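Local coordinates for N-acetylneuraminic acid outer membrane channel protein NanC (Escherichia coli, PDB 2WJR) that forms a monomeric beta-barrel channel in the outer membrane that lets N-acetylneuraminic acid enter the cell, with weak anion selectivity, at residues S79-L91 with I103-Q115. The protein carries 1 engineered substitution. Sequence-based numbering, arbitrary orientation.
With OCT (N-octane), chain G; EPE (4-(2-hydroxyethyl)-1-piperazine ethanesulfonic acid), chain B; PO4 (phosphate ion), chain D.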
loop_
_atom_site.group_PDB
_atom_site.type_symbol
_atom_site.label_atom_id
_atom_site.label_comp_id
_atom_site.label_asym_id
_atom_site.label_seq_id
_atom_site.Cartn_x
_atom_site.Cartn_y
_atom_site.Cartn_z
ATOM N N SER A 79 -5.819 11.509 -8.130
ATOM C CA SER A 79 -5.366 11.154 -9.477
ATOM C C SER A 79 -6.049 12.075 -10.497
ATOM O O SER A 79 -6.842 12.924 -10.125
ATOM C CB SER A 79 -5.696 9.696 -9.801
ATOM O OG SER A 79 -7.105 9.488 -9.881
ATOM N N SER A 80 -5.747 11.884 -11.776
ATOM C CA SER A 80 -6.386 12.666 -12.855
ATOM C C SER A 80 -7.894 12.381 -12.960
ATOM O O SER A 80 -8.651 13.240 -13.399
ATOM C CB SER A 80 -5.703 12.386 -14.184
ATOM O OG SER A 80 -5.954 11.052 -14.589
ATOM N N ASN A 81 -8.334 11.193 -12.531
ATOM C CA ASN A 81 -9.770 10.904 -12.447
ATOM C C ASN A 81 -10.450 11.661 -11.321
ATOM O O ASN A 81 -11.643 11.904 -11.383
ATOM C CB ASN A 81 -10.036 9.401 -12.278
ATOM C CG ASN A 81 -9.675 8.596 -13.506
ATOM O OD1 ASN A 81 -9.868 9.041 -14.620
ATOM N ND2 ASN A 81 -9.154 7.402 -13.302
ATOM N N GLY A 82 -9.700 12.020 -10.277
ATOM C CA GLY A 82 -10.269 12.726 -9.117
ATOM C C GLY A 82 -9.796 12.198 -7.755
ATOM O O GLY A 82 -8.688 11.669 -7.628
ATOM N N THR A 83 -10.650 12.335 -6.745
ATOM C CA THR A 83 -10.259 12.037 -5.361
ATOM C C THR A 83 -10.967 10.788 -4.854
ATOM O O THR A 83 -12.146 10.568 -5.119
ATOM C CB THR A 83 -10.553 13.223 -4.419
ATOM O OG1 THR A 83 -9.879 14.399 -4.897
ATOM C CG2 THR A 83 -10.097 12.906 -2.981
ATOM N N ARG A 84 -10.217 9.960 -4.140
ATOM C CA ARG A 84 -10.739 8.735 -3.558
ATOM C C ARG A 84 -10.432 8.763 -2.061
ATOM O O ARG A 84 -9.295 8.970 -1.685
ATOM C CB ARG A 84 -10.067 7.542 -4.204
ATOM C CG ARG A 84 -10.537 6.193 -3.716
ATOM C CD ARG A 84 -9.544 5.141 -4.182
ATOM N NE ARG A 84 -8.403 5.056 -3.257
ATOM C CZ ARG A 84 -7.242 4.450 -3.512
ATOM N NH1 ARG A 84 -6.301 4.411 -2.571
ATOM N NH2 ARG A 84 -6.997 3.887 -4.687
ATOM N N TYR A 85 -11.451 8.536 -1.243
ATOM C CA TYR A 85 -11.325 8.642 0.217
ATOM C C TYR A 85 -11.373 7.250 0.832
ATOM O O TYR A 85 -12.306 6.480 0.542
ATOM C CB TYR A 85 -12.467 9.476 0.764
ATOM C CG TYR A 85 -12.463 10.916 0.308
ATOM C CD1 TYR A 85 -11.525 11.831 0.821
ATOM C CD2 TYR A 85 -13.379 11.373 -0.637
ATOM C CE1 TYR A 85 -11.520 13.144 0.425
ATOM C CE2 TYR A 85 -13.372 12.709 -1.054
ATOM C CZ TYR A 85 -12.443 13.583 -0.509
ATOM O OH TYR A 85 -12.423 14.899 -0.913
ATOM N N GLY A 86 -10.383 6.941 1.680
ATOM C CA GLY A 86 -10.241 5.611 2.260
ATOM C C GLY A 86 -10.169 5.583 3.771
ATOM O O GLY A 86 -9.078 5.406 4.320
ATOM N N PRO A 87 -11.308 5.812 4.446
ATOM C CA PRO A 87 -11.317 5.703 5.890
ATOM C C PRO A 87 -10.982 4.266 6.282
ATOM O O PRO A 87 -11.314 3.316 5.546
ATOM C CB PRO A 87 -12.735 6.097 6.264
ATOM C CG PRO A 87 -13.554 5.821 5.037
ATOM C CD PRO A 87 -12.640 6.164 3.924
ATOM N N TYR A 88 -10.263 4.100 7.395
ATOM C CA TYR A 88 -9.849 2.784 7.818
ATOM C C TYR A 88 -9.679 2.647 9.322
ATOM O O TYR A 88 -9.661 3.655 10.049
ATOM C CB TYR A 88 -8.543 2.374 7.126
ATOM C CG TYR A 88 -7.270 3.168 7.431
ATOM C CD1 TYR A 88 -6.669 3.952 6.453
ATOM C CD2 TYR A 88 -6.632 3.073 8.674
ATOM C CE1 TYR A 88 -5.475 4.626 6.701
ATOM C CE2 TYR A 88 -5.444 3.704 8.907
ATOM C CZ TYR A 88 -4.882 4.496 7.942
ATOM O OH TYR A 88 -3.704 5.139 8.206
ATOM N N VAL A 89 -9.571 1.395 9.768
ATOM C CA VAL A 89 -9.071 1.114 11.109
ATOM C C VAL A 89 -7.991 0.063 11.029
ATOM O O VAL A 89 -8.188 -1.009 10.425
ATOM C CB VAL A 89 -10.170 0.665 12.081
ATOM C CG1 VAL A 89 -9.551 0.385 13.497
ATOM C CG2 VAL A 89 -11.257 1.719 12.164
ATOM N N LYS A 90 -6.852 0.351 11.661
ATOM C CA LYS A 90 -5.744 -0.578 11.724
ATOM C C LYS A 90 -5.544 -1.018 13.174
ATOM O O LYS A 90 -5.524 -0.186 14.079
ATOM C CB LYS A 90 -4.450 0.030 11.186
ATOM C CG LYS A 90 -3.282 -0.971 11.136
ATOM C CD LYS A 90 -2.034 -0.393 10.500
ATOM C CE LYS A 90 -0.922 -1.404 10.523
ATOM N NZ LYS A 90 0.262 -0.917 9.754
ATOM N N LEU A 91 -5.401 -2.316 13.377
ATOM C CA LEU A 91 -5.045 -2.865 14.682
ATOM C C LEU A 91 -3.630 -3.402 14.615
ATOM O O LEU A 91 -3.309 -4.170 13.725
ATOM C CB LEU A 91 -6.035 -3.966 15.044
ATOM C CG LEU A 91 -5.819 -4.715 16.348
ATOM C CD1 LEU A 91 -6.096 -3.772 17.542
ATOM C CD2 LEU A 91 -6.773 -5.916 16.322
ATOM N N ILE A 103 -3.407 -5.634 11.211
ATOM C CA ILE A 103 -4.542 -5.879 10.298
ATOM C C ILE A 103 -5.305 -4.580 10.090
ATOM O O ILE A 103 -5.540 -3.831 11.023
ATOM C CB ILE A 103 -5.462 -7.015 10.828
ATOM C CG1 ILE A 103 -6.574 -7.391 9.819
ATOM C CG2 ILE A 103 -6.063 -6.655 12.205
ATOM C CD1 ILE A 103 -6.201 -8.488 8.842
ATOM N N ARG A 104 -5.732 -4.332 8.851
ATOM C CA ARG A 104 -6.444 -3.129 8.522
ATOM C C ARG A 104 -7.608 -3.445 7.594
ATOM O O ARG A 104 -7.496 -4.279 6.698
ATOM C CB ARG A 104 -5.536 -2.131 7.844
ATOM C CG ARG A 104 -6.141 -0.750 7.623
ATOM C CD ARG A 104 -5.140 0.138 6.958
ATOM N NE ARG A 104 -4.827 -0.285 5.596
ATOM C CZ ARG A 104 -3.835 0.201 4.863
ATOM N NH1 ARG A 104 -3.037 1.159 5.349
ATOM N NH2 ARG A 104 -3.627 -0.265 3.641
ATOM N N TYR A 105 -8.722 -2.796 7.871
ATOM C CA TYR A 105 -9.813 -2.720 6.927
ATOM C C TYR A 105 -9.983 -1.277 6.497
ATOM O O TYR A 105 -10.083 -0.359 7.343
ATOM C CB TYR A 105 -11.125 -3.234 7.527
ATOM C CG TYR A 105 -12.272 -2.829 6.633
ATOM C CD1 TYR A 105 -12.544 -3.543 5.463
ATOM C CD2 TYR A 105 -13.036 -1.701 6.914
ATOM C CE1 TYR A 105 -13.582 -3.168 4.614
ATOM C CE2 TYR A 105 -14.069 -1.309 6.065
ATOM C CZ TYR A 105 -14.331 -2.048 4.917
ATOM O OH TYR A 105 -15.353 -1.645 4.091
ATOM N N ARG A 106 -10.033 -1.076 5.179
ATOM C CA ARG A 106 -10.209 0.240 4.577
ATOM C C ARG A 106 -11.316 0.176 3.518
ATOM O O ARG A 106 -11.377 -0.795 2.745
ATOM C CB ARG A 106 -8.913 0.676 3.905
ATOM C CG ARG A 106 -8.899 2.125 3.349
ATOM C CD ARG A 106 -7.490 2.423 2.872
ATOM N NE ARG A 106 -7.316 2.174 1.436
ATOM C CZ ARG A 106 -6.180 1.849 0.832
ATOM N NH1 ARG A 106 -5.049 1.677 1.521
ATOM N NH2 ARG A 106 -6.171 1.695 -0.482
ATOM N N TYR A 107 -12.168 1.193 3.519
ATOM C CA TYR A 107 -13.225 1.383 2.507
ATOM C C TYR A 107 -12.845 2.548 1.602
ATOM O O TYR A 107 -12.872 3.698 2.042
ATOM C CB TYR A 107 -14.562 1.678 3.187
ATOM C CG TYR A 107 -15.726 1.907 2.223
ATOM C CD1 TYR A 107 -16.146 0.898 1.371
ATOM C CD2 TYR A 107 -16.400 3.121 2.190
ATOM C CE1 TYR A 107 -17.207 1.088 0.486
ATOM C CE2 TYR A 107 -17.481 3.328 1.313
ATOM C CZ TYR A 107 -17.866 2.302 0.461
ATOM O OH TYR A 107 -18.930 2.501 -0.407
ATOM N N ASP A 108 -12.506 2.226 0.353
ATOM C CA ASP A 108 -12.102 3.187 -0.644
ATOM C C ASP A 108 -13.334 3.625 -1.438
ATOM O O ASP A 108 -13.953 2.823 -2.175
ATOM C CB ASP A 108 -11.067 2.573 -1.570
ATOM C CG ASP A 108 -9.670 2.550 -0.958
ATOM O OD1 ASP A 108 -9.413 3.286 0.027
ATOM O OD2 ASP A 108 -8.830 1.796 -1.467
ATOM N N TRP A 109 -13.693 4.882 -1.243
ATOM C CA TRP A 109 -14.903 5.463 -1.809
ATOM C C TRP A 109 -14.459 6.513 -2.822
ATOM O O TRP A 109 -13.699 7.421 -2.480
ATOM C CB TRP A 109 -15.754 6.074 -0.701
ATOM C CG TRP A 109 -17.046 6.665 -1.190
ATOM C CD1 TRP A 109 -18.232 6.018 -1.358
ATOM C CD2 TRP A 109 -17.274 8.032 -1.579
ATOM N NE1 TRP A 109 -19.185 6.892 -1.815
ATOM C CE2 TRP A 109 -18.627 8.134 -1.961
ATOM C CE3 TRP A 109 -16.470 9.177 -1.623
ATOM C CZ2 TRP A 109 -19.198 9.334 -2.386
ATOM C CZ3 TRP A 109 -17.037 10.377 -2.059
ATOM C CH2 TRP A 109 -18.393 10.442 -2.438
ATOM N N LYS A 110 -14.899 6.379 -4.071
ATOM C CA LYS A 110 -14.522 7.338 -5.115
ATOM C C LYS A 110 -15.499 8.502 -5.170
ATOM O O LYS A 110 -16.713 8.306 -5.232
ATOM C CB LYS A 110 -14.448 6.668 -6.483
ATOM C CG LYS A 110 -13.200 5.883 -6.703
ATOM C CD LYS A 110 -13.235 5.131 -8.011
ATOM C CE LYS A 110 -11.977 4.335 -8.242
ATOM N NZ LYS A 110 -11.970 3.609 -9.546
ATOM N N ALA A 111 -14.952 9.711 -5.150
ATOM C CA ALA A 111 -15.742 10.937 -5.192
ATOM C C ALA A 111 -16.159 11.273 -6.629
ATOM O O ALA A 111 -16.708 12.337 -6.882
ATOM C CB ALA A 111 -14.950 12.099 -4.594
ATOM N N TYR A 112 -15.903 10.365 -7.553
ATOM C CA TYR A 112 -16.244 10.553 -8.953
ATOM C C TYR A 112 -16.862 9.270 -9.487
ATOM O O TYR A 112 -16.532 8.169 -9.026
ATOM C CB TYR A 112 -15.010 10.921 -9.764
ATOM C CG TYR A 112 -13.845 9.965 -9.615
ATOM C CD1 TYR A 112 -12.984 10.036 -8.518
ATOM C CD2 TYR A 112 -13.592 8.998 -10.582
ATOM C CE1 TYR A 112 -11.900 9.157 -8.397
ATOM C CE2 TYR A 112 -12.532 8.120 -10.463
ATOM C CZ TYR A 112 -11.688 8.207 -9.380
ATOM O OH TYR A 112 -10.648 7.326 -9.300
ATOM N N ARG A 113 -17.760 9.429 -10.448
ATOM C CA ARG A 113 -18.498 8.304 -11.023
ATOM C C ARG A 113 -17.870 7.828 -12.328
ATOM O O ARG A 113 -17.258 8.597 -13.062
ATOM C CB ARG A 113 -19.965 8.672 -11.196
ATOM C CG ARG A 113 -20.622 9.008 -9.882
ATOM C CD ARG A 113 -21.996 9.602 -10.035
ATOM N NE ARG A 113 -23.000 8.609 -10.409
ATOM C CZ ARG A 113 -23.833 8.704 -11.449
ATOM N NH1 ARG A 113 -23.801 9.751 -12.271
ATOM N NH2 ARG A 113 -24.717 7.741 -11.669
ATOM N N GLN A 114 -17.946 6.523 -12.573
ATOM C CA GLN A 114 -17.290 5.920 -13.720
ATOM C C GLN A 114 -18.215 4.888 -14.328
ATOM O O GLN A 114 -19.021 4.267 -13.628
ATOM C CB GLN A 114 -15.973 5.220 -13.346
ATOM C CG GLN A 114 -14.826 6.154 -12.970
ATOM C CD GLN A 114 -13.661 5.419 -12.349
ATOM O OE1 GLN A 114 -13.802 4.773 -11.297
ATOM N NE2 GLN A 114 -12.511 5.522 -12.975
ATOM N N GLN A 115 -18.045 4.684 -15.628
ATOM C CA GLN A 115 -18.830 3.682 -16.335
ATOM C C GLN A 115 -18.541 2.273 -15.794
ATOM O O GLN A 115 -17.389 1.806 -15.776
ATOM C CB GLN A 115 -18.570 3.733 -17.840
ATOM C CG GLN A 115 -19.532 2.806 -18.583
ATOM C CD GLN A 115 -19.233 2.649 -20.066
ATOM O OE1 GLN A 115 -20.161 2.595 -20.878
ATOM N NE2 GLN A 115 -17.960 2.510 -20.421
HETATM C C1 OCT G . -20.759 0.465 2.735
HETATM C C2 OCT G . -19.729 0.083 3.813
HETATM C C3 OCT G . -19.041 1.321 4.416
HETATM C C4 OCT G . -17.934 0.976 5.431
HETATM C C5 OCT G . -17.221 2.251 5.944
HETATM C C6 OCT G . -16.492 2.027 7.286
HETATM C C7 OCT G . -15.369 3.050 7.554
HETATM C C8 OCT G . -14.131 2.414 8.220
HETATM N N1 EPE B . -6.256 0.179 -8.483
HETATM C C2 EPE B . -6.475 -1.021 -7.645
HETATM C C3 EPE B . -5.773 -2.235 -8.253
HETATM N N4 EPE B . -4.346 -1.986 -8.406
HETATM C C5 EPE B . -4.144 -0.840 -9.276
HETATM C C6 EPE B . -4.817 0.413 -8.735
HETATM C C7 EPE B . -3.691 -3.187 -8.890
HETATM C C8 EPE B . -2.176 -3.061 -8.987
HETATM O O8 EPE B . -1.857 -2.653 -10.301
HETATM C C9 EPE B . -6.829 1.333 -7.787
HETATM C C10 EPE B . -6.699 2.605 -8.617
HETATM S S EPE B . -8.070 3.740 -8.334
HETATM O O1S EPE B . -7.612 5.068 -8.723
HETATM O O2S EPE B . -8.557 3.746 -6.970
HETATM O O3S EPE B . -9.174 3.347 -9.224
HETATM P P PO4 D . -23.695 5.972 -7.086
HETATM O O1 PO4 D . -25.145 6.274 -6.789
HETATM O O2 PO4 D . -22.876 6.560 -5.957
HETATM O O3 PO4 D . -23.480 4.467 -7.145
HETATM O O4 PO4 D . -23.324 6.594 -8.418
HETATM O O HOH W 1 -8.193 5.592 -0.563
#
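R84 lays its guanidinium over the carboxylate of D108, the two planes 19° apart. The salt bridge is long, 3.7 Å from R84 NE to D108 OD2, and rests on charge alone. A water also joins R84 NE to D108 OD1. R106 grips the same carboxylate side-on: R106 NE bonds D108 OD1, and R106 NH2 bonds D108 OD2 at 2.8 Å. D108 probably offsets both positive charges, since R84 NH1 and R106 NH2 lie 3.4 Å apart. R84 NH2 and K110 NZ each bond a sulfonate oxygen of a buffer molecule, probably taken from the crystallisation liquor. G86 has no side chain, and its CA comes 3.3 Å from D108 OD1. Further along, R104 CD sits over one face of the Y88 ring, 3.9 Å from its centroid, a CH-pi contact. On the outer face of the barrel, Y85 and W109 meet edge to edge, Y85 CD2 to W109 CE3, and octane lies over the face of the Y107 ring.

At the extracellular end, Y112 sets one face of its ring against the 79-82 turn, with CG between backbone N and carbonyl carbon (chi1 53°). N81 O stands over that face, and N81 CB comes within 3.3 Å of Y112 CE2. With an alanine here the ring is gone, and N81 CB and N81 O would probably lose the surface they lie against. Backbone bonds such as W109 N to Y85 O (2.8 Å) hold the antiparallel hairpin 82-94/99-110. Strand 68-79 flanks it on one side and strand 126-136 on the other, where D130 pairs with R104, within the KdgM-family barrel.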